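Local coordinates for glycosyl hyrolase, family 3 (Deinococcus radiodurans, PDB 3TEV), which probably hydrolyses O-glycosidic bonds, as a glycoside hydrolase of family 3 built on a TIM-barrel domain, at residues G72-L76 against L324-A328; T169-A174 against L327-F331; A154-T158 against A210-L215; S200-L204 against Y229-D233; D34-Y38 against R296-Q300. All blocks are in the same frame, centred on the assembly; numbering follows the deposited sequence.

Contact 1 (G72-L76 against L324-A328)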
# COMPACT_ATOMS: atom_id res chain seq x y z
N GLY A 72 -10.84 13.23 -10.84
CA GLY A 72 -10.05 14.43 -11.14
C GLY A 72 -8.55 14.14 -11.14
O GLY A 72 -8.12 12.99 -11.02
N GLU A 73 -7.76 15.20 -11.24
CA GLU A 73 -6.34 15.07 -11.50
C GLU A 73 -5.55 14.38 -10.43
O GLU A 73 -4.48 13.86 -10.73
CB GLU A 73 -5.68 16.44 -11.78
CG GLU A 73 -5.86 17.45 -10.62
CD GLU A 73 -5.22 18.83 -10.91
OE1 GLU A 73 -4.06 18.89 -11.36
OE2 GLU A 73 -5.90 19.85 -10.68
N HIS A 74 -6.02 14.39 -9.19
CA HIS A 74 -5.30 13.74 -8.09
C HIS A 74 -5.55 12.22 -7.97
O HIS A 74 -4.99 11.55 -7.09
CB HIS A 74 -5.64 14.44 -6.76
CG HIS A 74 -5.37 15.91 -6.78
ND1 HIS A 74 -4.16 16.44 -7.16
CD2 HIS A 74 -6.17 16.97 -6.51
CE1 HIS A 74 -4.21 17.76 -7.10
NE2 HIS A 74 -5.42 18.11 -6.70
N ALA A 75 -6.38 11.68 -8.85
CA ALA A 75 -6.76 10.26 -8.82
C ALA A 75 -5.56 9.33 -8.59
O ALA A 75 -4.56 9.39 -9.33
CB ALA A 75 -7.46 9.87 -10.12
N LEU A 76 -5.65 8.50 -7.56
CA LEU A 76 -4.77 7.34 -7.44
C LEU A 76 -5.59 6.09 -7.76
O LEU A 76 -6.57 5.77 -7.05
CB LEU A 76 -4.11 7.26 -6.06
CG LEU A 76 -3.15 8.43 -5.76
CD1 LEU A 76 -2.89 8.58 -4.23
CD2 LEU A 76 -1.83 8.36 -6.56
N LEU A 324 0.09 12.45 -1.07
CA LEU A 324 -0.74 11.72 -2.01
C LEU A 324 -0.83 12.48 -3.32
O LEU A 324 -0.80 11.90 -4.39
CB LEU A 324 -2.14 11.51 -1.43
CG LEU A 324 -2.22 10.64 -0.17
CD1 LEU A 324 -3.67 10.53 0.37
CD2 LEU A 324 -1.63 9.27 -0.43
N ARG A 325 -0.92 13.79 -3.21
CA ARG A 325 -1.03 14.63 -4.36
C ARG A 325 0.29 14.71 -5.12
O ARG A 325 0.29 14.67 -6.35
CB ARG A 325 -1.61 15.98 -3.95
CG ARG A 325 -3.07 16.06 -4.34
CD ARG A 325 -4.08 16.34 -3.28
NE ARG A 325 -4.43 17.73 -3.23
CZ ARG A 325 -5.66 18.24 -3.05
NH1 ARG A 325 -6.75 17.49 -2.97
NH2 ARG A 325 -5.79 19.54 -2.99
N ALA A 326 1.40 14.74 -4.40
CA ALA A 326 2.71 14.77 -5.03
C ALA A 326 2.94 13.49 -5.84
O ALA A 326 3.49 13.55 -6.94
CB ALA A 326 3.83 14.99 -4.01
N LEU A 327 2.49 12.36 -5.29
CA LEU A 327 2.56 11.08 -5.97
C LEU A 327 1.78 11.07 -7.29
O LEU A 327 2.30 10.68 -8.33
CB LEU A 327 2.05 9.94 -5.06
CG LEU A 327 2.31 8.51 -5.54
CD1 LEU A 327 3.80 8.19 -5.46
CD2 LEU A 327 1.54 7.48 -4.72
N ALA A 328 0.51 11.48 -7.23
CA ALA A 328 -0.28 11.63 -8.44
C ALA A 328 0.29 12.64 -9.47
O ALA A 328 0.06 12.44 -10.66
CB ALA A 328 -1.73 11.97 -8.10
O HOH W 1 -1.92 15.66 -7.95
O HOH W 2 -3.79 12.07 -4.80

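Contact 2 (T169-A174 against L327-F331)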
# COMPACT_ATOMS: atom_id res chain seq x y z
N THR A 169 8.78 2.87 -12.05
CA THR A 169 9.12 4.28 -11.99
C THR A 169 9.44 4.84 -13.36
O THR A 169 8.89 5.88 -13.76
CB THR A 169 10.29 4.45 -11.00
OG1 THR A 169 9.77 4.34 -9.67
CG2 THR A 169 10.92 5.80 -11.14
N ARG A 170 10.30 4.15 -14.11
CA ARG A 170 10.66 4.65 -15.44
C ARG A 170 9.50 4.59 -16.46
O ARG A 170 9.56 5.26 -17.48
CB ARG A 170 11.93 3.97 -15.97
CG ARG A 170 11.78 2.51 -16.40
CD ARG A 170 13.17 2.00 -16.81
NE ARG A 170 13.32 0.62 -17.28
CZ ARG A 170 12.93 0.17 -18.48
NH1 ARG A 170 12.25 0.97 -19.31
NH2 ARG A 170 13.20 -1.11 -18.84
N GLU A 171 8.46 3.80 -16.16
CA GLU A 171 7.30 3.74 -17.04
C GLU A 171 6.12 4.60 -16.55
O GLU A 171 5.02 4.54 -17.10
CB GLU A 171 6.85 2.29 -17.31
CG GLU A 171 7.90 1.39 -18.05
CD GLU A 171 8.25 1.82 -19.49
OE1 GLU A 171 7.69 2.82 -20.00
OE2 GLU A 171 9.11 1.16 -20.12
N GLY A 172 6.34 5.42 -15.52
CA GLY A 172 5.27 6.27 -15.00
C GLY A 172 4.19 5.60 -14.17
O GLY A 172 3.07 6.09 -14.12
N VAL A 173 4.49 4.48 -13.51
CA VAL A 173 3.57 3.86 -12.57
C VAL A 173 4.25 3.86 -11.20
O VAL A 173 5.44 3.48 -11.09
CB VAL A 173 3.22 2.39 -12.98
CG1 VAL A 173 2.43 1.68 -11.89
CG2 VAL A 173 2.46 2.35 -14.30
N ALA A 174 3.54 4.33 -10.17
CA ALA A 174 4.06 4.27 -8.81
C ALA A 174 4.06 2.82 -8.35
O ALA A 174 3.04 2.16 -8.46
CB ALA A 174 3.22 5.10 -7.86
N LEU A 327 2.49 12.36 -5.29
CA LEU A 327 2.56 11.08 -5.97
C LEU A 327 1.78 11.07 -7.29
O LEU A 327 2.30 10.68 -8.33
CB LEU A 327 2.05 9.94 -5.06
CG LEU A 327 2.31 8.51 -5.54
CD1 LEU A 327 3.80 8.19 -5.46
CD2 LEU A 327 1.54 7.48 -4.72
N ALA A 328 0.51 11.48 -7.23
CA ALA A 328 -0.28 11.63 -8.44
C ALA A 328 0.29 12.64 -9.47
O ALA A 328 0.06 12.44 -10.66
CB ALA A 328 -1.73 11.97 -8.10
N ARG A 329 0.96 13.72 -9.02
CA ARG A 329 1.57 14.68 -9.97
C ARG A 329 2.74 14.00 -10.71
O ARG A 329 2.95 14.20 -11.90
CB ARG A 329 2.09 15.96 -9.28
CG ARG A 329 1.23 17.19 -9.52
CD ARG A 329 1.74 18.51 -8.86
NE ARG A 329 2.26 18.34 -7.49
CZ ARG A 329 1.58 18.52 -6.35
NH1 ARG A 329 0.30 18.88 -6.35
NH2 ARG A 329 2.21 18.33 -5.20
N ARG A 330 3.49 13.20 -9.97
CA ARG A 330 4.65 12.53 -10.51
C ARG A 330 4.20 11.39 -11.44
O ARG A 330 4.79 11.17 -12.48
CB ARG A 330 5.52 12.02 -9.36
CG ARG A 330 6.84 11.43 -9.80
CD ARG A 330 7.62 10.95 -8.60
NE ARG A 330 8.85 10.29 -9.03
CZ ARG A 330 9.59 9.50 -8.25
NH1 ARG A 330 9.22 9.26 -6.99
NH2 ARG A 330 10.69 8.94 -8.74
N PHE A 331 3.13 10.70 -11.05
CA PHE A 331 2.62 9.55 -11.76
C PHE A 331 1.13 9.75 -12.10
O PHE A 331 0.26 9.09 -11.53
CB PHE A 331 2.79 8.29 -10.90
CG PHE A 331 4.23 7.99 -10.50
CD1 PHE A 331 5.17 7.63 -11.47
CD2 PHE A 331 4.62 8.05 -9.17
CE1 PHE A 331 6.50 7.31 -11.11
CE2 PHE A 331 5.94 7.72 -8.79
CZ PHE A 331 6.89 7.37 -9.77

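Contact 3 (A154-T158 against A210-L215)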
# COMPACT_ATOMS: atom_id res chain seq x y z
N ALA A 154 18.30 -10.97 2.45
CA ALA A 154 18.08 -9.55 2.18
C ALA A 154 18.75 -9.06 0.88
O ALA A 154 18.16 -8.26 0.14
CB ALA A 154 18.56 -8.72 3.36
N ALA A 155 19.96 -9.56 0.62
CA ALA A 155 20.77 -9.18 -0.54
C ALA A 155 20.05 -9.47 -1.86
O ALA A 155 20.04 -8.62 -2.75
CB ALA A 155 22.17 -9.89 -0.51
N ARG A 156 19.48 -10.67 -1.98
CA ARG A 156 18.75 -11.08 -3.19
C ARG A 156 17.44 -10.31 -3.35
O ARG A 156 17.06 -9.93 -4.46
CB ARG A 156 18.47 -12.58 -3.18
CG ARG A 156 17.97 -13.16 -4.51
CD ARG A 156 19.10 -13.29 -5.52
NE ARG A 156 20.15 -14.15 -4.99
CZ ARG A 156 20.43 -15.37 -5.44
NH1 ARG A 156 19.75 -15.90 -6.45
NH2 ARG A 156 21.41 -16.05 -4.87
N VAL A 157 16.75 -10.10 -2.25
CA VAL A 157 15.49 -9.35 -2.29
C VAL A 157 15.76 -7.89 -2.65
O VAL A 157 15.07 -7.32 -3.49
CB VAL A 157 14.70 -9.53 -0.98
CG1 VAL A 157 13.53 -8.50 -0.86
CG2 VAL A 157 14.19 -10.99 -0.91
N THR A 158 16.79 -7.30 -2.03
CA THR A 158 17.20 -5.93 -2.34
C THR A 158 17.51 -5.73 -3.83
O THR A 158 17.04 -4.77 -4.44
CB THR A 158 18.44 -5.53 -1.50
OG1 THR A 158 18.07 -5.53 -0.12
CG2 THR A 158 18.95 -4.14 -1.89
N ALA A 210 16.16 -4.75 6.16
CA ALA A 210 17.26 -4.39 5.25
C ALA A 210 16.84 -3.97 3.84
O ALA A 210 17.33 -2.95 3.34
CB ALA A 210 18.34 -5.50 5.21
N PRO A 211 15.94 -4.72 3.19
CA PRO A 211 15.60 -4.30 1.81
C PRO A 211 14.86 -2.95 1.74
O PRO A 211 15.11 -2.16 0.84
CB PRO A 211 14.71 -5.46 1.30
CG PRO A 211 15.00 -6.61 2.23
CD PRO A 211 15.27 -5.98 3.56
N PHE A 212 13.98 -2.67 2.71
CA PHE A 212 13.26 -1.40 2.75
C PHE A 212 14.23 -0.28 3.01
O PHE A 212 14.16 0.77 2.38
CB PHE A 212 12.21 -1.38 3.85
CG PHE A 212 11.08 -2.35 3.65
CD1 PHE A 212 9.99 -2.01 2.85
CD2 PHE A 212 11.09 -3.58 4.30
CE1 PHE A 212 8.93 -2.92 2.66
CE2 PHE A 212 10.05 -4.49 4.12
CZ PHE A 212 8.96 -4.16 3.31
N ARG A 213 15.14 -0.50 3.96
CA ARG A 213 16.11 0.52 4.30
C ARG A 213 16.99 0.82 3.09
O ARG A 213 17.20 1.99 2.76
CB ARG A 213 16.94 0.13 5.53
CG ARG A 213 17.90 1.21 6.05
CD ARG A 213 18.22 0.95 7.53
NE ARG A 213 19.51 1.49 8.00
CZ ARG A 213 19.81 1.74 9.29
NH1 ARG A 213 18.91 1.53 10.26
NH2 ARG A 213 21.01 2.21 9.61
N ALA A 214 17.47 -0.22 2.42
CA ALA A 214 18.35 -0.03 1.25
C ALA A 214 17.65 0.64 0.07
O ALA A 214 18.28 1.33 -0.72
CB ALA A 214 18.97 -1.37 0.83
N LEU A 215 16.33 0.47 -0.01
CA LEU A 215 15.59 0.90 -1.20
C LEU A 215 14.75 2.18 -1.02
O LEU A 215 14.02 2.58 -1.93
CB LEU A 215 14.74 -0.25 -1.76
CG LEU A 215 15.50 -1.53 -2.22
CD1 LEU A 215 14.57 -2.57 -2.84
CD2 LEU A 215 16.68 -1.24 -3.16

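Contact 4 (S200-L204 against Y229-D233)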
# COMPACT_ATOMS: atom_id res chain seq x y z
N SER A 200 15.06 -10.15 17.59
CA SER A 200 15.73 -8.96 18.09
C SER A 200 15.88 -7.88 17.02
O SER A 200 15.77 -8.16 15.81
CB SER A 200 17.11 -9.32 18.63
OG SER A 200 17.96 -9.69 17.55
N ARG A 201 16.16 -6.67 17.47
CA ARG A 201 16.41 -5.54 16.58
C ARG A 201 17.55 -5.82 15.60
O ARG A 201 17.39 -5.60 14.40
CB ARG A 201 16.67 -4.25 17.37
CG ARG A 201 16.94 -3.01 16.50
CD ARG A 201 15.80 -2.81 15.47
NE ARG A 201 16.08 -1.72 14.55
CZ ARG A 201 15.73 -0.45 14.77
NH1 ARG A 201 15.07 -0.12 15.88
NH2 ARG A 201 16.03 0.48 13.88
N ALA A 202 18.68 -6.30 16.11
CA ALA A 202 19.84 -6.62 15.27
C ALA A 202 19.48 -7.63 14.17
O ALA A 202 19.88 -7.48 13.03
CB ALA A 202 21.03 -7.12 16.12
N GLU A 203 18.69 -8.64 14.53
CA GLU A 203 18.15 -9.58 13.55
C GLU A 203 17.26 -8.88 12.53
O GLU A 203 17.36 -9.14 11.33
CB GLU A 203 17.39 -10.72 14.24
CG GLU A 203 18.26 -11.70 15.06
CD GLU A 203 17.41 -12.75 15.81
OE1 GLU A 203 16.73 -12.42 16.82
OE2 GLU A 203 17.43 -13.92 15.37
N LEU A 204 16.41 -7.97 12.99
CA LEU A 204 15.54 -7.22 12.09
C LEU A 204 16.32 -6.37 11.11
O LEU A 204 16.02 -6.38 9.91
CB LEU A 204 14.54 -6.35 12.87
CG LEU A 204 13.48 -7.11 13.69
CD1 LEU A 204 12.61 -6.16 14.52
CD2 LEU A 204 12.64 -7.99 12.81
N TYR A 229 5.80 -6.42 16.02
CA TYR A 229 7.25 -6.69 16.19
C TYR A 229 7.66 -6.36 17.62
O TYR A 229 7.75 -5.18 17.97
CB TYR A 229 8.08 -5.87 15.20
CG TYR A 229 7.75 -6.22 13.77
CD1 TYR A 229 8.61 -7.00 12.98
CD2 TYR A 229 6.54 -5.81 13.23
CE1 TYR A 229 8.25 -7.35 11.67
CE2 TYR A 229 6.19 -6.13 11.94
CZ TYR A 229 7.03 -6.90 11.17
OH TYR A 229 6.60 -7.18 9.88
N ASP A 230 7.88 -7.40 18.44
CA ASP A 230 8.31 -7.26 19.83
C ASP A 230 9.46 -6.26 20.03
O ASP A 230 9.50 -5.54 21.03
CB ASP A 230 8.77 -8.60 20.42
CG ASP A 230 7.65 -9.63 20.52
OD1 ASP A 230 6.47 -9.31 20.28
OD2 ASP A 230 7.96 -10.79 20.86
N ALA A 231 10.40 -6.24 19.10
CA ALA A 231 11.61 -5.45 19.27
C ALA A 231 11.38 -3.98 18.94
O ALA A 231 12.22 -3.16 19.26
CB ALA A 231 12.76 -6.03 18.44
N LEU A 232 10.24 -3.66 18.33
CA LEU A 232 9.91 -2.30 17.88
C LEU A 232 8.77 -1.68 18.67
O LEU A 232 8.83 -0.50 19.06
CB LEU A 232 9.53 -2.31 16.40
CG LEU A 232 10.55 -2.85 15.40
CD1 LEU A 232 10.03 -2.74 13.97
CD2 LEU A 232 11.88 -2.11 15.54
N ASP A 233 7.72 -2.46 18.88
CA ASP A 233 6.51 -2.03 19.58
C ASP A 233 5.73 -3.29 19.91
O ASP A 233 5.08 -3.88 19.04
CB ASP A 233 5.66 -1.10 18.69
CG ASP A 233 4.43 -0.55 19.41
OD1 ASP A 233 4.06 -1.03 20.51
OD2 ASP A 233 3.84 0.39 18.85

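Contact 5 (D34-Y38 against R296-Q300)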
# COMPACT_ATOMS: atom_id res chain seq x y z
N ASP A 34 -24.39 5.15 -9.31
CA ASP A 34 -24.42 5.29 -7.84
C ASP A 34 -23.00 5.34 -7.29
O ASP A 34 -22.71 6.13 -6.39
CB ASP A 34 -25.25 4.19 -7.17
CG ASP A 34 -26.77 4.36 -7.40
OD1 ASP A 34 -27.26 5.51 -7.55
OD2 ASP A 34 -27.50 3.33 -7.41
N THR A 35 -22.12 4.53 -7.85
CA THR A 35 -20.72 4.54 -7.45
C THR A 35 -20.07 5.87 -7.83
O THR A 35 -19.34 6.45 -7.03
CB THR A 35 -19.95 3.33 -8.02
OG1 THR A 35 -20.59 2.12 -7.57
CG2 THR A 35 -18.50 3.32 -7.58
N ALA A 36 -20.36 6.37 -9.03
CA ALA A 36 -19.86 7.68 -9.45
C ALA A 36 -20.34 8.77 -8.49
O ALA A 36 -19.54 9.62 -8.07
CB ALA A 36 -20.30 7.99 -10.87
N ALA A 37 -21.63 8.75 -8.16
CA ALA A 37 -22.22 9.76 -7.28
C ALA A 37 -21.53 9.70 -5.91
O ALA A 37 -21.20 10.72 -5.32
CB ALA A 37 -23.75 9.54 -7.13
N TYR A 38 -21.27 8.49 -5.44
CA TYR A 38 -20.63 8.27 -4.16
C TYR A 38 -19.15 8.75 -4.11
O TYR A 38 -18.76 9.44 -3.17
CB TYR A 38 -20.75 6.78 -3.85
CG TYR A 38 -20.01 6.29 -2.66
CD1 TYR A 38 -20.55 6.41 -1.38
CD2 TYR A 38 -18.77 5.65 -2.80
CE1 TYR A 38 -19.89 5.94 -0.27
CE2 TYR A 38 -18.08 5.17 -1.69
CZ TYR A 38 -18.66 5.31 -0.43
OH TYR A 38 -18.02 4.83 0.66
N ARG A 296 -20.25 -0.86 1.05
CA ARG A 296 -20.45 0.58 1.24
C ARG A 296 -20.64 0.98 2.71
O ARG A 296 -20.04 1.96 3.16
CB ARG A 296 -21.58 1.13 0.34
CG ARG A 296 -21.60 2.69 0.19
CD ARG A 296 -22.02 3.14 -1.26
NE ARG A 296 -21.08 2.64 -2.27
CZ ARG A 296 -21.32 2.55 -3.59
NH1 ARG A 296 -22.49 2.93 -4.11
NH2 ARG A 296 -20.37 2.06 -4.39
N GLU A 297 -21.41 0.19 3.45
CA GLU A 297 -21.64 0.44 4.87
C GLU A 297 -20.37 0.48 5.72
O GLU A 297 -20.24 1.36 6.58
CB GLU A 297 -22.61 -0.58 5.48
CG GLU A 297 -24.06 -0.50 4.94
CD GLU A 297 -24.32 -1.35 3.68
OE1 GLU A 297 -23.37 -1.86 3.02
OE2 GLU A 297 -25.51 -1.50 3.34
N VAL A 298 -19.44 -0.45 5.50
CA VAL A 298 -18.18 -0.33 6.25
C VAL A 298 -17.33 0.85 5.80
O VAL A 298 -16.66 1.45 6.62
CB VAL A 298 -17.35 -1.66 6.40
CG1 VAL A 298 -18.26 -2.80 6.79
CG2 VAL A 298 -16.52 -2.00 5.15
N GLN A 299 -17.37 1.17 4.51
CA GLN A 299 -16.65 2.35 4.01
C GLN A 299 -17.21 3.62 4.65
O GLN A 299 -16.45 4.49 5.10
CB GLN A 299 -16.69 2.43 2.47
CG GLN A 299 -15.94 1.30 1.75
CD GLN A 299 -16.07 1.36 0.23
OE1 GLN A 299 -16.66 2.29 -0.31
NE2 GLN A 299 -15.51 0.38 -0.47
N GLN A 300 -18.55 3.69 4.72
CA GLN A 300 -19.26 4.80 5.33
C GLN A 300 -18.92 4.95 6.81
O GLN A 300 -18.71 6.08 7.29
CB GLN A 300 -20.78 4.69 5.11
CG GLN A 300 -21.20 5.02 3.67
CD GLN A 300 -22.69 4.81 3.38
OE1 GLN A 300 -23.34 3.91 3.94
NE2 GLN A 300 -23.24 5.63 2.47

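Contact 1 (G72-L76 against L324-A328)
Leu76 and Ala328 form the tight side of this contact, with the flat pair His74 and Arg325 on its looser, partly exposed side. Leu76 points at the helix. Its chi1 of -64° aims the branch at the helix, where CD1 meets Leu324 CD2 at 4.1 Å, while CD2 lies 3.9 Å from Leu327 CD2 and also packs on Ala328 CB. Alanine suits position 328 because its short methyl fits against the loop, His74 O lying 3.4 Å from Ala328 CB. Residues 72-75 make a type I turn between helix 57-71 and strand 76-79, so helix 314-330 is here laid against the N-terminal, alpha-to-beta side of the TIM barrel, the side away from the strand ends that carry active sites in this fold. Toward the solvent, the guanidinium of Arg325 lies on one face of the His74 ring, centres 4.0 Å apart and planes 11° from parallel, while Arg325 CG sits over the same face, 3.4 Å from the ring centroid, as a CH-pi contact. Glu73 CG covers the opposite face. Bends at chi2 and chi3 turn the arginine back over the imidazole, and a salt bridge from NH2 to Asp14 holds its far end. Replacing Arg325 by a serine would probably uncover that face of His74, free the ring to turn and leave Asp14 without its cationic mate. Between the two sides, a water sits 2.6 Å from His74 O.

Contact 2 (T169-A174 against L327-F331)
Gly172 and Phe331 bring two helix ends together, their CA atoms 5.3 Å apart: Gly172, at a phi of 75° that favours glycine, closes a Schellman motif at the end of helix 154-169, and Phe331 is the first residue to leave helix 314-330. Phe331 does most of the touching. With CG anti to the carbonyl carbon (chi1 -59°), its ring is laid along the chain that leads into strand 174-180. Val173 C and Ala174 N lie above one face, toward its rim, and Ala174 CB comes to 3.5 Å from Phe331 CD2. On the other side of CG, Phe331 CD1 is 3.5 Å from Gly172 C. Thr169 O lies in the ring plane, 3.8 Å from Phe331 CE1, where the weakly positive C-H edge suits a carbonyl oxygen. The opposite face is covered by Arg330 CG, and the extended arginine runs on to bring NH2 within 4.0 Å of Thr169 CG2. Leu327 CD1 also reaches Ala174 CB at 4.0 Å, filling the corner between the helix and the start of a barrel strand. Pro220 touches Leu327, Arg330 and Phe331 as well. No hydrogen bond joins the two segments, which implies that this junction at the N-terminal side of the barrel rests on close fit and dispersion, with a weak electrostatic share where Thr169 O meets the edge of the phenyl ring.

Contact 3 (A154-T158 against A210-L215)
Thr158 turns OG1 to lie anti to its carbonyl carbon (chi1 -64°) and thereby sends CG2 across toward Ala214 and Leu215; in Leu215, chi1 (-60°) with CD1 anti at chi2 brings the branched end against Thr158, CD1 near its O and CD2 near its CG2. Thr158 is a knob set in a hole formed by Ala210, Pro211, Ala214 and Leu215. Its hydroxyl lies 3.4 Å from Pro211 CA, yet its polar need is met within its own helix: OG1 donates to Ala154 O at 2.7 Å, from above the carbonyl plane, and that oxygen also receives the backbone N-H of Thr158. Threonine fits here because one branch bonds back to the helix and the other is a methyl, with CG2 3.9 Å from Ala214 CB. Leu215 CD1 bounds the hole at its C-terminal end, 3.7 Å from Thr158 O. A glycine in place of Thr158 would probably open a gap between Pro211 and Leu215 and deprive Ala154 O of its second donor. At the start of the helices, small residues permit a close approach, Ala154 CB lying 3.7 Å from Ala210 CB. Val157 CG1 rests on Pro211 CG at 3.9 Å, deeper in the interface. Proline is tolerated there because it stands in the first turn, where a missing N-H costs the helix little. The axes approach to 9.0 Å and cross at -44°. Helix 154-169 precedes strand 174-180 and helix 210-215 precedes the adjoining strand 221-224, so this is packing of neighbouring outer helices in a TIM barrel.

Contact 4 (S200-L204 against Y229-D233)
Leu204 overlaps Ala231, its CD1 3.9 Å from Ala231 CB, and the same methyl meets Leu232 CG at 4.0 Å, the two leucines reaching tip to tip. The contact belongs to the excursions that follow strands 174-180 and 221-224 of the TIM barrel, on the side of the strands' C-terminal ends, where a small two-stranded parallel sheet of residues 196-197 and 228-229 brings them together. Tyr229 ends that sheet. Leu204 CD2 touches the edge of the tyrosine ring, 4.2 Å from Tyr229 CD1, and the Tyr229 hydroxyl is hydrogen-bonded to Gly182 O. Ala231 lies against the opening of helix 201-206, and a small methyl suits that place because its CB stands 3.6 Å from Arg201 N. Arg201 runs across Leu232 at about a right angle; its CD and NH1 both lie against Leu232 CD2, while NE forms a salt bridge with Asp205. The helix start is held by a capping box between Ser200 and Glu203. Ser200 OG accepts from Glu203 N, while Glu203 OE1 receives two donors, Ser200 OG at 3.1 Å and Ser200 N at 2.9 Å, both on the anti side of the carboxylate.

Contact 5 (D34-Y38 against R296-Q300)
Arg296 and Tyr38 lie side by side and antiparallel, each reaching from its own helix toward the root of the other. The guanidinium lies on one face of the phenol ring with the planes 15° apart and the centres separated by 4.3 Å, a stacked cation-pi pair. NE sits over the middle of the ring, and CD adds a CH-pi contact 3.8 Å from the ring centroid, so the apolar and charged parts of the arginine share one face. The arginine chain kinks twice and so runs alongside the ring, and the guanidinium ends with its edge at Thr35. There NH2 donates to Thr35 OG1 at 3.2 Å in a nearly straight bond (168°), the hydroxyl lying in the guanidinium plane; a hydrogen bond with Asp32 is likely to steady that hydroxyl. Long side chains suit this place, since segments 34-38 and 296-300 run almost parallel with their axes 13.7 Å apart. Their helices follow the first and the eighth strand of the TIM barrel, so the pair spans the seam where the barrel closes. A chi1 of 172° in Tyr38 swings the ring away from its own backbone N and across to the other helix, and its OH comes 3.3 Å from Gln299 CB. Gln299 OE1 stands 3.0 Å from Tyr38 OH, the amide plane tilted against the ring. Gln299 NE2 is hydrogen-bonded to Asp25 O, which sets the amide's turn. Both Tyr38 and Gln299 rest on Ile24 of the first strand, while Gln300 CG meets the tyrosine's edge at 4.3 Å from Tyr38 CE1.

In the fold
The five contacts are spread round one eight-stranded TIM barrel. Contacts 1 and 2 are neighbours, centres 10 Å apart, because both use helix 314-330, which packs at the N-terminal ends of several strands; Asn127 is hydrogen-bonded to Ala75 O of the first and Phe331 O of the second. Contacts 3 and 4 lie about 17 Å apart (centres) and interleave along the chain, one joining two outer helices, the other loops at the strands' C-terminal ends. Contact 5 stands about 39 Å (centres) from each of these, across the barrel. Its segments alternate with those of contact 1, and both bring early and late parts of the chain together, as expected where the first and last strands adjoin.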